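Local coordinates for protein alanine glyoxylate transaminase (PDB 2ZC0) that probably transfers the amino group of alanine to glyoxylate with pyridoxal 5'-phosphate as cofactor, working as a homodimer, at residues Glu83-Leu88 with Leu94-Glu99; Asp159-Lys164 with Lys198-Ile203; Met338-Glu343 with Pro367-Glu372. All blocks are in the same frame, centred on the assembly; numbering follows the deposited sequence.

Contact 1 of 3, residues Glu83-Leu88 with Leu94-Glu99; sequences ELAAFL and LEVSPE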
ATOM      1  N   GLU A  83       8.440 -28.785  23.999  1.00 45.27           N
ATOM      2  CA  GLU A  83       9.818 -29.259  23.937  1.00 47.18           C
ATOM      3  C   GLU A  83      10.793 -28.149  23.553  1.00 47.47           C
ATOM      4  O   GLU A  83      11.890 -28.074  24.102  1.00 48.52           O
ATOM      5  CB  GLU A  83       9.944 -30.434  22.965  1.00 47.59           C
ATOM      6  CG  GLU A  83       9.533 -31.762  23.581  1.00 51.31           C
ATOM      7  CD  GLU A  83      10.473 -32.202  24.699  1.00 54.00           C
ATOM      8  OE1 GLU A  83       9.990 -32.835  25.668  1.00 54.70           O
ATOM      9  OE2 GLU A  83      11.694 -31.924  24.606  1.00 54.68           O
ATOM     10  N   LEU A  84      10.389 -27.287  22.620  1.00 46.79           N
ATOM     11  CA  LEU A  84      11.234 -26.176  22.187  1.00 44.16           C
ATOM     12  C   LEU A  84      11.437 -25.187  23.316  1.00 44.72           C
ATOM     13  O   LEU A  84      12.509 -24.593  23.458  1.00 43.23           O
ATOM     14  CB  LEU A  84      10.605 -25.454  20.998  1.00 44.71           C
ATOM     15  CG  LEU A  84      10.773 -26.168  19.663  1.00 45.63           C
ATOM     16  CD1 LEU A  84       9.964 -25.472  18.582  1.00 42.97           C
ATOM     17  CD2 LEU A  84      12.268 -26.181  19.311  1.00 46.75           C
ATOM     18  N   ALA A  85      10.395 -25.005  24.116  1.00 45.16           N
ATOM     19  CA  ALA A  85      10.472 -24.088  25.239  1.00 46.61           C
ATOM     20  C   ALA A  85      11.527 -24.585  26.233  1.00 47.37           C
ATOM     21  O   ALA A  85      12.316 -23.799  26.746  1.00 48.84           O
ATOM     22  CB  ALA A  85       9.117 -23.982  25.911  1.00 46.33           C
ATOM     23  N   ALA A  86      11.532 -25.891  26.492  1.00 47.23           N
ATOM     24  CA  ALA A  86      12.484 -26.510  27.415  1.00 47.22           C
ATOM     25  C   ALA A  86      13.860 -26.513  26.784  1.00 47.08           C
ATOM     26  O   ALA A  86      14.869 -26.282  27.451  1.00 47.51           O
ATOM     27  CB  ALA A  86      12.061 -27.947  27.725  1.00 46.65           C
ATOM     28  N   PHE A  87      13.889 -26.793  25.487  1.00 47.33           N
ATOM     29  CA  PHE A  87      15.135 -26.818  24.742  1.00 47.30           C
ATOM     30  C   PHE A  87      15.783 -25.447  24.748  1.00 46.88           C
ATOM     31  O   PHE A  87      16.999 -25.335  24.842  1.00 46.74           O
ATOM     32  CB  PHE A  87      14.875 -27.270  23.306  1.00 47.87           C
ATOM     33  CG  PHE A  87      16.045 -27.079  22.387  1.00 48.71           C
ATOM     34  CD1 PHE A  87      16.084 -26.004  21.505  1.00 48.82           C
ATOM     35  CD2 PHE A  87      17.106 -27.982  22.389  1.00 49.58           C
ATOM     36  CE1 PHE A  87      17.158 -25.833  20.635  1.00 50.21           C
ATOM     37  CE2 PHE A  87      18.186 -27.819  21.523  1.00 47.78           C
ATOM     38  CZ  PHE A  87      18.213 -26.745  20.644  1.00 49.67           C
ATOM     39  N   LEU A  88      14.972 -24.399  24.659  1.00 48.11           N
ATOM     40  CA  LEU A  88      15.509 -23.045  24.647  1.00 49.24           C
ATOM     41  C   LEU A  88      15.987 -22.619  26.028  1.00 51.69           C
ATOM     42  O   LEU A  88      17.005 -21.939  26.163  1.00 51.94           O
ATOM     43  CB  LEU A  88      14.462 -22.055  24.119  1.00 48.87           C
ATOM     44  CG  LEU A  88      14.468 -21.740  22.613  1.00 50.61           C
ATOM     45  CD1 LEU A  88      14.511 -23.033  21.821  1.00 50.79           C
ATOM     46  CD2 LEU A  88      13.238 -20.914  22.232  1.00 49.10           C
ATOM     47  N   LEU A  94      16.940 -19.221  27.503  1.00 55.78           N
ATOM     48  CA  LEU A  94      15.688 -18.546  27.238  1.00 55.03           C
ATOM     49  C   LEU A  94      14.492 -19.114  27.985  1.00 55.08           C
ATOM     50  O   LEU A  94      14.119 -20.268  27.795  1.00 55.84           O
ATOM     51  CB  LEU A  94      15.425 -18.554  25.737  1.00 53.83           C
ATOM     52  CG  LEU A  94      14.440 -17.510  25.219  1.00 52.71           C
ATOM     53  CD1 LEU A  94      14.777 -16.131  25.790  1.00 51.22           C
ATOM     54  CD2 LEU A  94      14.503 -17.506  23.702  1.00 50.10           C
ATOM     55  N   GLU A  95      13.901 -18.297  28.849  1.00 54.47           N
ATOM     56  CA  GLU A  95      12.721 -18.716  29.597  1.00 55.30           C
ATOM     57  C   GLU A  95      11.523 -18.168  28.819  1.00 52.37           C
ATOM     58  O   GLU A  95      11.197 -16.989  28.926  1.00 52.37           O
ATOM     59  CB  GLU A  95      12.747 -18.120  31.010  1.00 59.06           C
ATOM     60  CG  GLU A  95      11.627 -18.604  31.932  1.00 63.93           C
ATOM     61  CD  GLU A  95      11.830 -20.037  32.411  1.00 68.00           C
ATOM     62  OE1 GLU A  95      12.928 -20.336  32.940  1.00 70.00           O
ATOM     63  OE2 GLU A  95      10.895 -20.861  32.265  1.00 67.69           O
ATOM     64  N   VAL A  96      10.885 -19.016  28.021  1.00 48.81           N
ATOM     65  CA  VAL A  96       9.735 -18.593  27.224  1.00 46.55           C
ATOM     66  C   VAL A  96       8.585 -19.576  27.353  1.00 43.98           C
ATOM     67  O   VAL A  96       8.800 -20.775  27.482  1.00 43.36           O
ATOM     68  CB  VAL A  96      10.090 -18.510  25.716  1.00 47.37           C
ATOM     69  CG1 VAL A  96      10.412 -19.895  25.185  1.00 47.73           C
ATOM     70  CG2 VAL A  96       8.929 -17.928  24.933  1.00 49.17           C
ATOM     71  N   SER A  97       7.362 -19.070  27.296  1.00 41.89           N
ATOM     72  CA  SER A  97       6.190 -19.929  27.385  1.00 41.23           C
ATOM     73  C   SER A  97       5.927 -20.635  26.050  1.00 41.85           C
ATOM     74  O   SER A  97       6.174 -20.082  24.986  1.00 41.58           O
ATOM     75  CB  SER A  97       4.958 -19.107  27.767  1.00 40.49           C
ATOM     76  OG  SER A  97       3.780 -19.877  27.599  1.00 43.38           O
ATOM     77  N   PRO A  98       5.423 -21.874  26.094  1.00 43.06           N
ATOM     78  CA  PRO A  98       5.138 -22.616  24.861  1.00 42.41           C
ATOM     79  C   PRO A  98       4.065 -21.930  24.023  1.00 42.31           C
ATOM     80  O   PRO A  98       3.954 -22.166  22.818  1.00 41.86           O
ATOM     81  CB  PRO A  98       4.678 -23.978  25.377  1.00 43.12           C
ATOM     82  CG  PRO A  98       5.438 -24.128  26.659  1.00 43.27           C
ATOM     83  CD  PRO A  98       5.282 -22.745  27.274  1.00 43.41           C
ATOM     84  N   GLU A  99       3.273 -21.089  24.681  1.00 42.75           N
ATOM     85  CA  GLU A  99       2.195 -20.357  24.029  1.00 42.67           C
ATOM     86  C   GLU A  99       2.705 -19.216  23.150  1.00 42.51           C
ATOM     87  O   GLU A  99       2.001 -18.773  22.245  1.00 43.39           O
ATOM     88  CB  GLU A  99       1.230 -19.792  25.085  1.00 44.79           C
ATOM     89  CG  GLU A  99       0.541 -20.851  25.939  1.00 46.54           C
ATOM     90  CD  GLU A  99      -0.125 -21.932  25.097  1.00 49.35           C
ATOM     91  OE1 GLU A  99       0.064 -23.127  25.421  1.00 50.80           O
ATOM     92  OE2 GLU A  99      -0.829 -21.592  24.120  1.00 49.24           O
TER
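Leu88 and Leu94 lie side by side with their side chains pointing the same way, so that they meet along their flanks: CB of Leu88 is 4.0 Å from CB of Leu94, and further out Leu88 CD2 comes within 3.9 Å of Leu94 CD2. Leu94 is turned into this pairing by a first torsion that sets CG anti to its backbone N (chi1 -160°). Behind the two chains the backbones are joined, Leu94 N donating to Leu88 O at 3.0 Å with an N-H...O angle of 162°. Helix 78-91 is followed here by a chain that turns back beside it, a helix-loop-strand connection leading into 101-104, an outermost strand of the large mixed sheet of this aminotransferase fold. Val96 continues the apolar row, CG1 being the branch turned to the helix, 4.2 Å from Leu88 CD2. Ile259 of the neighbouring strand touches Leu88, Leu94 and Val96, a setting that suits branched aliphatic residues. One helical turn back, Ala85 brings the chain in close because its side chain is a single methyl: CB sits 3.6 Å from Val96 O and 3.8 Å from Pro98 CG, against the ring of the proline. Beside that ring, Ser97 OG accepts the backbone N-H of Glu99 at 3.2 Å, an ST turn that bends the chain just before strand 101-104.

Contact 2 of 3, residues Asp159-Lys164 with Lys198-Ile203; sequences DLLEEK and KALLEI
Glu162 OE1 is gripped by two groups from the last residues of helix 194-207, a salt bridge from Lys206 NZ and a hydrogen bond with Tyr207 OH, while a long, weak ion pair with Lys166 adds to its positive surroundings. Such neighbours would be expected to favour the ionised carboxylate. The side chain runs out extended, CG anti to the backbone N (chi1 -179°), carrying the carboxylate to them, while CB, at the root, lies 3.8 Å from Ile203 CD1. Glutamate thus serves twice, its methylene part against an apolar partner and its carboxylate held beyond the two segments. The rest of the interface is aliphatic. Leu161 points at the opposing helix and crosses Leu200 at a slant, and their CD1 methyls are 3.4 Å apart, closer than carbon atoms usually pack. Leu200 starts out along the flank of its own helix, but its end swings nearer to the partner. The longer arm of Ile203 also extends toward the other helix, its CD1 lying 4.3 Å from Leu161 CD1. The two helical segments run nearly parallel, at 17°, with axes 10.3 Å apart, a spacing that large aliphatic side chains can bridge. Both are connecting helices of beta-alpha-beta crossovers in the large domain: helix 158-170, after short strand 155-156, leads from strand 145-152 to 175-180, and helix 194-207 from there to 210-214, where Leu200 rests on Ile211.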
ATOM      1  N   ASP A 159      27.286   2.202  18.462  1.00 48.31           N
ATOM      2  CA  ASP A 159      27.426   3.656  18.531  1.00 49.19           C
ATOM      3  C   ASP A 159      26.980   4.274  17.201  1.00 49.01           C
ATOM      4  O   ASP A 159      26.336   5.327  17.169  1.00 49.42           O
ATOM      5  CB  ASP A 159      28.875   4.049  18.834  1.00 50.08           C
ATOM      6  CG  ASP A 159      29.850   3.484  17.832  1.00 51.46           C
ATOM      7  OD1 ASP A 159      29.943   2.244  17.713  1.00 55.55           O
ATOM      8  OD2 ASP A 159      30.527   4.282  17.156  1.00 53.00           O
ATOM      9  N   LEU A 160      27.319   3.615  16.098  1.00 47.94           N
ATOM     10  CA  LEU A 160      26.925   4.116  14.791  1.00 47.45           C
ATOM     11  C   LEU A 160      25.417   3.896  14.613  1.00 47.35           C
ATOM     12  O   LEU A 160      24.761   4.579  13.827  1.00 46.51           O
ATOM     13  CB  LEU A 160      27.730   3.411  13.693  1.00 46.30           C
ATOM     14  CG  LEU A 160      29.221   3.789  13.653  1.00 47.36           C
ATOM     15  CD1 LEU A 160      29.940   2.949  12.608  1.00 46.20           C
ATOM     16  CD2 LEU A 160      29.383   5.273  13.339  1.00 44.10           C
ATOM     17  N   LEU A 161      24.873   2.951  15.374  1.00 47.56           N
ATOM     18  CA  LEU A 161      23.448   2.656  15.330  1.00 47.78           C
ATOM     19  C   LEU A 161      22.652   3.886  15.780  1.00 48.67           C
ATOM     20  O   LEU A 161      21.720   4.319  15.091  1.00 49.81           O
ATOM     21  CB  LEU A 161      23.121   1.480  16.258  1.00 47.84           C
ATOM     22  CG  LEU A 161      21.887   0.601  16.007  1.00 49.91           C
ATOM     23  CD1 LEU A 161      21.442   0.016  17.341  1.00 46.52           C
ATOM     24  CD2 LEU A 161      20.750   1.397  15.363  1.00 48.38           C
ATOM     25  N   GLU A 162      23.026   4.450  16.932  1.00 48.37           N
ATOM     26  CA  GLU A 162      22.326   5.617  17.481  1.00 48.13           C
ATOM     27  C   GLU A 162      22.476   6.862  16.623  1.00 48.33           C
ATOM     28  O   GLU A 162      21.584   7.721  16.591  1.00 47.41           O
ATOM     29  CB  GLU A 162      22.806   5.940  18.902  1.00 47.46           C
ATOM     30  CG  GLU A 162      22.071   7.141  19.492  1.00 46.67           C
ATOM     31  CD  GLU A 162      22.273   7.304  20.987  1.00 48.50           C
ATOM     32  OE1 GLU A 162      21.466   8.030  21.607  1.00 48.52           O
ATOM     33  OE2 GLU A 162      23.228   6.714  21.543  1.00 49.94           O
ATOM     34  N   GLU A 163      23.611   6.971  15.944  1.00 49.18           N
ATOM     35  CA  GLU A 163      23.846   8.112  15.075  1.00 48.47           C
ATOM     36  C   GLU A 163      22.951   7.950  13.863  1.00 45.97           C
ATOM     37  O   GLU A 163      22.399   8.919  13.363  1.00 45.38           O
ATOM     38  CB  GLU A 163      25.308   8.178  14.624  1.00 51.44           C
ATOM     39  CG  GLU A 163      25.612   9.415  13.778  1.00 57.51           C
ATOM     40  CD  GLU A 163      25.128  10.710  14.432  1.00 62.78           C
ATOM     41  OE1 GLU A 163      25.520  10.976  15.596  1.00 66.31           O
ATOM     42  OE2 GLU A 163      24.356  11.463  13.787  1.00 62.95           O
ATOM     43  N   LYS A 164      22.806   6.720  13.385  1.00 44.76           N
ATOM     44  CA  LYS A 164      21.936   6.481  12.237  1.00 44.50           C
ATOM     45  C   LYS A 164      20.516   6.853  12.644  1.00 41.86           C
ATOM     46  O   LYS A 164      19.836   7.608  11.952  1.00 41.69           O
ATOM     47  CB  LYS A 164      21.990   5.013  11.809  1.00 44.64           C
ATOM     48  CG  LYS A 164      20.972   4.652  10.722  1.00 46.51           C
ATOM     49  CD  LYS A 164      21.127   5.498   9.457  1.00 46.66           C
ATOM     50  CE  LYS A 164      22.347   5.102   8.633  1.00 48.96           C
ATOM     51  NZ  LYS A 164      22.473   5.928   7.385  1.00 47.92           N
ATOM     52  N   LYS A 198      23.892  -5.242  25.307  1.00 45.12           N
ATOM     53  CA  LYS A 198      23.194  -4.469  26.329  1.00 45.32           C
ATOM     54  C   LYS A 198      22.993  -3.035  25.861  1.00 43.96           C
ATOM     55  O   LYS A 198      21.978  -2.404  26.177  1.00 44.23           O
ATOM     56  CB  LYS A 198      23.961  -4.480  27.654  1.00 47.66           C
ATOM     57  CG  LYS A 198      23.930  -5.816  28.407  1.00 50.30           C
ATOM     58  CD  LYS A 198      22.502  -6.285  28.794  1.00 57.07           C
ATOM     59  CE  LYS A 198      21.735  -5.326  29.736  1.00 55.98           C
ATOM     60  NZ  LYS A 198      20.873  -4.308  29.043  1.00 55.74           N
ATOM     61  N   ALA A 199      23.959  -2.526  25.103  1.00 41.45           N
ATOM     62  CA  ALA A 199      23.882  -1.169  24.582  1.00 40.14           C
ATOM     63  C   ALA A 199      22.763  -1.085  23.536  1.00 39.49           C
ATOM     64  O   ALA A 199      22.060  -0.077  23.446  1.00 38.88           O
ATOM     65  CB  ALA A 199      25.219  -0.780  23.959  1.00 39.48           C
ATOM     66  N   LEU A 200      22.608  -2.147  22.748  1.00 38.48           N
ATOM     67  CA  LEU A 200      21.552  -2.208  21.733  1.00 41.04           C
ATOM     68  C   LEU A 200      20.204  -2.174  22.453  1.00 41.15           C
ATOM     69  O   LEU A 200      19.317  -1.400  22.094  1.00 40.39           O
ATOM     70  CB  LEU A 200      21.691  -3.491  20.892  1.00 39.80           C
ATOM     71  CG  LEU A 200      20.545  -3.866  19.937  1.00 41.70           C
ATOM     72  CD1 LEU A 200      20.192  -2.693  19.036  1.00 39.55           C
ATOM     73  CD2 LEU A 200      20.946  -5.088  19.114  1.00 39.37           C
ATOM     74  N   LEU A 201      20.061  -2.998  23.487  1.00 42.19           N
ATOM     75  CA  LEU A 201      18.828  -3.011  24.259  1.00 43.70           C
ATOM     76  C   LEU A 201      18.533  -1.627  24.844  1.00 44.74           C
ATOM     77  O   LEU A 201      17.379  -1.203  24.881  1.00 46.14           O
ATOM     78  CB  LEU A 201      18.918  -4.050  25.378  1.00 42.96           C
ATOM     79  CG  LEU A 201      18.871  -5.501  24.880  1.00 43.87           C
ATOM     80  CD1 LEU A 201      19.071  -6.450  26.049  1.00 45.47           C
ATOM     81  CD2 LEU A 201      17.536  -5.773  24.207  1.00 40.08           C
ATOM     82  N   GLU A 202      19.559  -0.910  25.293  1.00 45.85           N
ATOM     83  CA  GLU A 202      19.330   0.426  25.847  1.00 46.44           C
ATOM     84  C   GLU A 202      18.791   1.371  24.767  1.00 44.89           C
ATOM     85  O   GLU A 202      17.825   2.096  24.987  1.00 42.69           O
ATOM     86  CB  GLU A 202      20.624   1.005  26.433  1.00 51.35           C
ATOM     87  CG  GLU A 202      21.083   0.382  27.755  1.00 57.73           C
ATOM     88  CD  GLU A 202      22.490   0.827  28.139  1.00 61.65           C
ATOM     89  OE1 GLU A 202      22.764   2.051  28.076  1.00 64.33           O
ATOM     90  OE2 GLU A 202      23.321  -0.042  28.507  1.00 66.41           O
ATOM     91  N   ILE A 203      19.426   1.355  23.602  1.00 43.85           N
ATOM     92  CA  ILE A 203      19.009   2.204  22.495  1.00 43.99           C
ATOM     93  C   ILE A 203      17.575   1.912  22.049  1.00 43.66           C
ATOM     94  O   ILE A 203      16.802   2.835  21.761  1.00 41.48           O
ATOM     95  CB  ILE A 203      19.974   2.042  21.312  1.00 45.37           C
ATOM     96  CG1 ILE A 203      21.339   2.617  21.719  1.00 45.33           C
ATOM     97  CG2 ILE A 203      19.414   2.729  20.067  1.00 42.75           C
ATOM     98  CD1 ILE A 203      22.388   2.560  20.634  1.00 46.69           C
TER

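Contact 3 of 3, residues Met338-Glu343 with Pro367-Glu372; sequences MFFLPE and PFYTDE. With IMD (imidazole), chain G.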
ATOM      1  N   MET A 338      33.853 -14.456   5.808  1.00 40.59           N
ATOM      2  CA  MET A 338      33.849 -13.455   4.754  1.00 42.96           C
ATOM      3  C   MET A 338      35.290 -13.158   4.398  1.00 44.96           C
ATOM      4  O   MET A 338      36.066 -12.683   5.230  1.00 45.80           O
ATOM      5  CB  MET A 338      33.173 -12.153   5.187  1.00 41.71           C
ATOM      6  CG  MET A 338      33.008 -11.159   4.037  1.00 40.37           C
ATOM      7  SD  MET A 338      31.681 -11.674   2.858  1.00 38.79           S
ATOM      8  CE  MET A 338      30.379 -10.600   3.377  1.00 36.91           C
ATOM      9  N   PHE A 339      35.629 -13.459   3.152  1.00 46.98           N
ATOM     10  CA  PHE A 339      36.955 -13.237   2.597  1.00 46.83           C
ATOM     11  C   PHE A 339      36.911 -11.932   1.815  1.00 47.17           C
ATOM     12  O   PHE A 339      35.912 -11.621   1.171  1.00 47.33           O
ATOM     13  CB  PHE A 339      37.308 -14.376   1.643  1.00 47.83           C
ATOM     14  CG  PHE A 339      38.665 -14.245   1.017  1.00 48.25           C
ATOM     15  CD1 PHE A 339      39.809 -14.617   1.722  1.00 47.02           C
ATOM     16  CD2 PHE A 339      38.802 -13.758  -0.279  1.00 47.36           C
ATOM     17  CE1 PHE A 339      41.064 -14.507   1.144  1.00 47.60           C
ATOM     18  CE2 PHE A 339      40.060 -13.643  -0.867  1.00 48.17           C
ATOM     19  CZ  PHE A 339      41.193 -14.020  -0.151  1.00 46.11           C
ATOM     20  N   PHE A 340      37.996 -11.173   1.862  1.00 47.91           N
ATOM     21  CA  PHE A 340      38.045  -9.907   1.154  1.00 48.13           C
ATOM     22  C   PHE A 340      39.163  -9.871   0.125  1.00 49.85           C
ATOM     23  O   PHE A 340      40.300 -10.244   0.418  1.00 49.69           O
ATOM     24  CB  PHE A 340      38.236  -8.763   2.149  1.00 45.52           C
ATOM     25  CG  PHE A 340      37.045  -8.522   3.029  1.00 43.89           C
ATOM     26  CD1 PHE A 340      36.041  -7.640   2.637  1.00 40.31           C
ATOM     27  CD2 PHE A 340      36.923  -9.175   4.253  1.00 42.09           C
ATOM     28  CE1 PHE A 340      34.940  -7.413   3.449  1.00 38.31           C
ATOM     29  CE2 PHE A 340      35.820  -8.951   5.072  1.00 39.10           C
ATOM     30  CZ  PHE A 340      34.830  -8.069   4.668  1.00 36.95           C
ATOM     31  N   LEU A 341      38.818  -9.442  -1.084  1.00 50.12           N
ATOM     32  CA  LEU A 341      39.783  -9.295  -2.162  1.00 51.01           C
ATOM     33  C   LEU A 341      40.384  -7.916  -1.907  1.00 53.22           C
ATOM     34  O   LEU A 341      39.949  -7.214  -0.990  1.00 52.15           O
ATOM     35  CB  LEU A 341      39.063  -9.311  -3.518  1.00 49.95           C
ATOM     36  CG  LEU A 341      38.879 -10.631  -4.279  1.00 49.80           C
ATOM     37  CD1 LEU A 341      38.534 -11.769  -3.345  1.00 51.42           C
ATOM     38  CD2 LEU A 341      37.795 -10.443  -5.324  1.00 51.76           C
ATOM     39  N   PRO A 342      41.400  -7.513  -2.689  1.00 54.73           N
ATOM     40  CA  PRO A 342      41.993  -6.191  -2.475  1.00 56.24           C
ATOM     41  C   PRO A 342      40.932  -5.131  -2.733  1.00 58.02           C
ATOM     42  O   PRO A 342      40.027  -5.341  -3.543  1.00 58.47           O
ATOM     43  CB  PRO A 342      43.116  -6.148  -3.507  1.00 55.99           C
ATOM     44  CG  PRO A 342      43.543  -7.575  -3.578  1.00 56.15           C
ATOM     45  CD  PRO A 342      42.206  -8.291  -3.643  1.00 56.30           C
ATOM     46  N   GLU A 343      41.029  -4.003  -2.041  1.00 60.29           N
ATOM     47  CA  GLU A 343      40.055  -2.936  -2.221  1.00 63.55           C
ATOM     48  C   GLU A 343      39.932  -2.569  -3.699  1.00 62.93           C
ATOM     49  O   GLU A 343      40.934  -2.434  -4.399  1.00 63.81           O
ATOM     50  CB  GLU A 343      40.458  -1.709  -1.393  1.00 66.29           C
ATOM     51  CG  GLU A 343      41.957  -1.444  -1.371  1.00 72.08           C
ATOM     52  CD  GLU A 343      42.565  -1.618   0.021  1.00 76.62           C
ATOM     53  OE1 GLU A 343      42.041  -2.447   0.803  1.00 77.77           O
ATOM     54  OE2 GLU A 343      43.573  -0.933   0.327  1.00 76.91           O
ATOM     55  N   PRO A 367      26.091  -8.447  -2.776  1.00 37.51           N
ATOM     56  CA  PRO A 367      24.630  -8.418  -2.635  1.00 38.21           C
ATOM     57  C   PRO A 367      24.146  -8.311  -1.192  1.00 37.64           C
ATOM     58  O   PRO A 367      23.033  -7.854  -0.943  1.00 39.93           O
ATOM     59  CB  PRO A 367      24.199  -9.726  -3.297  1.00 39.98           C
ATOM     60  CG  PRO A 367      25.283  -9.958  -4.313  1.00 39.72           C
ATOM     61  CD  PRO A 367      26.506  -9.656  -3.507  1.00 37.84           C
ATOM     62  N   PHE A 368      24.986  -8.715  -0.244  1.00 36.69           N
ATOM     63  CA  PHE A 368      24.623  -8.657   1.171  1.00 34.52           C
ATOM     64  C   PHE A 368      24.755  -7.280   1.823  1.00 33.87           C
ATOM     65  O   PHE A 368      24.359  -7.125   2.975  1.00 35.53           O
ATOM     66  CB  PHE A 368      25.462  -9.653   1.982  1.00 32.00           C
ATOM     67  CG  PHE A 368      25.307 -11.083   1.554  1.00 29.21           C
ATOM     68  CD1 PHE A 368      25.818 -11.515   0.335  1.00 29.10           C
ATOM     69  CD2 PHE A 368      24.691 -12.010   2.393  1.00 28.20           C
ATOM     70  CE1 PHE A 368      25.724 -12.847  -0.043  1.00 24.81           C
ATOM     71  CE2 PHE A 368      24.592 -13.339   2.025  1.00 26.84           C
ATOM     72  CZ  PHE A 368      25.111 -13.759   0.805  1.00 28.22           C
ATOM     73  N   TYR A 369      25.302  -6.293   1.106  1.00 34.68           N
ATOM     74  CA  TYR A 369      25.479  -4.927   1.647  1.00 32.91           C
ATOM     75  C   TYR A 369      24.305  -4.007   1.330  1.00 33.47           C
ATOM     76  O   TYR A 369      23.698  -4.110   0.261  1.00 31.17           O
ATOM     77  CB  TYR A 369      26.779  -4.294   1.117  1.00 33.13           C
ATOM     78  CG  TYR A 369      28.031  -4.962   1.650  1.00 31.47           C
ATOM     79  CD1 TYR A 369      28.831  -4.334   2.617  1.00 32.85           C
ATOM     80  CD2 TYR A 369      28.376  -6.252   1.246  1.00 31.24           C
ATOM     81  CE1 TYR A 369      29.937  -4.980   3.171  1.00 32.52           C
ATOM     82  CE2 TYR A 369      29.478  -6.907   1.797  1.00 35.22           C
ATOM     83  CZ  TYR A 369      30.250  -6.260   2.762  1.00 33.13           C
ATOM     84  OH  TYR A 369      31.308  -6.918   3.329  1.00 34.36           O
ATOM     85  N   THR A 370      24.015  -3.096   2.263  1.00 34.24           N
ATOM     86  CA  THR A 370      22.894  -2.159   2.152  1.00 33.73           C
ATOM     87  C   THR A 370      23.266  -0.854   1.462  1.00 36.24           C
ATOM     88  O   THR A 370      22.436   0.039   1.276  1.00 34.48           O
ATOM     89  CB  THR A 370      22.294  -1.863   3.560  1.00 36.16           C
ATOM     90  OG1 THR A 370      23.206  -1.066   4.337  1.00 35.97           O
ATOM     91  CG2 THR A 370      22.046  -3.177   4.297  1.00 32.99           C
ATOM     92  N   ASP A 371      24.524  -0.743   1.071  1.00 38.08           N
ATOM     93  CA  ASP A 371      24.962   0.451   0.384  1.00 40.44           C
ATOM     94  C   ASP A 371      25.943   0.061  -0.711  1.00 41.81           C
ATOM     95  O   ASP A 371      25.927  -1.076  -1.176  1.00 41.33           O
ATOM     96  CB  ASP A 371      25.554   1.474   1.383  1.00 40.39           C
ATOM     97  CG  ASP A 371      26.831   0.996   2.072  1.00 41.56           C
ATOM     98  OD1 ASP A 371      27.312   1.751   2.943  1.00 41.80           O
ATOM     99  OD2 ASP A 371      27.358  -0.096   1.765  1.00 41.04           O
ATOM    100  N   GLU A 372      26.798   0.982  -1.132  1.00 45.32           N
ATOM    101  CA  GLU A 372      27.735   0.670  -2.202  1.00 48.03           C
ATOM    102  C   GLU A 372      29.011  -0.028  -1.770  1.00 47.81           C
ATOM    103  O   GLU A 372      29.935  -0.174  -2.567  1.00 49.54           O
ATOM    104  CB  GLU A 372      28.065   1.941  -2.977  1.00 50.29           C
ATOM    105  CG  GLU A 372      27.510   1.947  -4.400  1.00 56.50           C
ATOM    106  CD  GLU A 372      26.143   1.277  -4.506  1.00 59.78           C
ATOM    107  OE1 GLU A 372      26.091   0.029  -4.623  1.00 59.99           O
ATOM    108  OE2 GLU A 372      25.123   2.001  -4.459  1.00 61.99           O
TER
HETATM  109  N1  IMD G 410      20.880  -6.276  -1.143  1.00 45.60           N
HETATM  110  C2  IMD G 410      20.493  -5.052  -0.803  1.00 44.36           C
HETATM  111  N3  IMD G 410      19.173  -5.046  -0.671  1.00 44.42           N
HETATM  112  C4  IMD G 410      18.716  -6.296  -0.932  1.00 44.60           C
HETATM  113  C5  IMD G 410      19.783  -7.066  -1.227  1.00 44.49           C
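Met338 lays its terminal methyl against the phenol end of Tyr369, CE being 3.8 Å from OH and 4.1 Å from ring carbon CE2. The two side chains approach from opposite directions and meet obliquely. Methionine suits the place because its flexible chain, anti at the first torsion (chi1 -173°) and bent at the next two, can bring a methyl to a partner whose backbone is far away. Phe340, two residues further along the same strand, meets the same hydroxyl obliquely, CE1 lying 3.7 Å from Tyr369 OH. The contact buries the phenol oxygen against these carbons, and it has no hydrogen-bonding partner in the model. Strand 336-340 pairs antiparallel with 377-381 in the small, C-terminal domain of the fold, and the loop 367-372 leads towards that second strand. Tyrosine suits this place because its long, rigid side chain carries the hydroxyl across to the strand, with Ala377 and Asn129 also touching it. Asn129 belongs to a strand of the large domain, and its OD1 accepts the backbone N-H of Thr370. In the short 3-10 turn that precedes Tyr369, Pro367 O accepts a hydrogen bond from N1 of an imidazole, 2.7 Å away, probably from the crystallisation liquor.

Overall arrangement
Contacts 1 and 2 are buried and belong to the large domain, whose mixed sheet they flank with different helices; contact 3 is only partly buried and joins the small domain's strand to a loop that also meets the large one. The chemistry follows. Contact 1, local in sequence, combines a backbone bond with aliphatic packing. Contact 2 brings two crossover helices together through methyl groups, with the one gripped carboxylate bound outside the two segments, and contact 3 relies on two aromatic rings and a methionine methyl meeting between backbones that lie far apart. Contacts 1 and 3 lie on opposite sides of the chain's centre, whereas the nearest atoms of contacts 2 and 3 are about 8 Å apart.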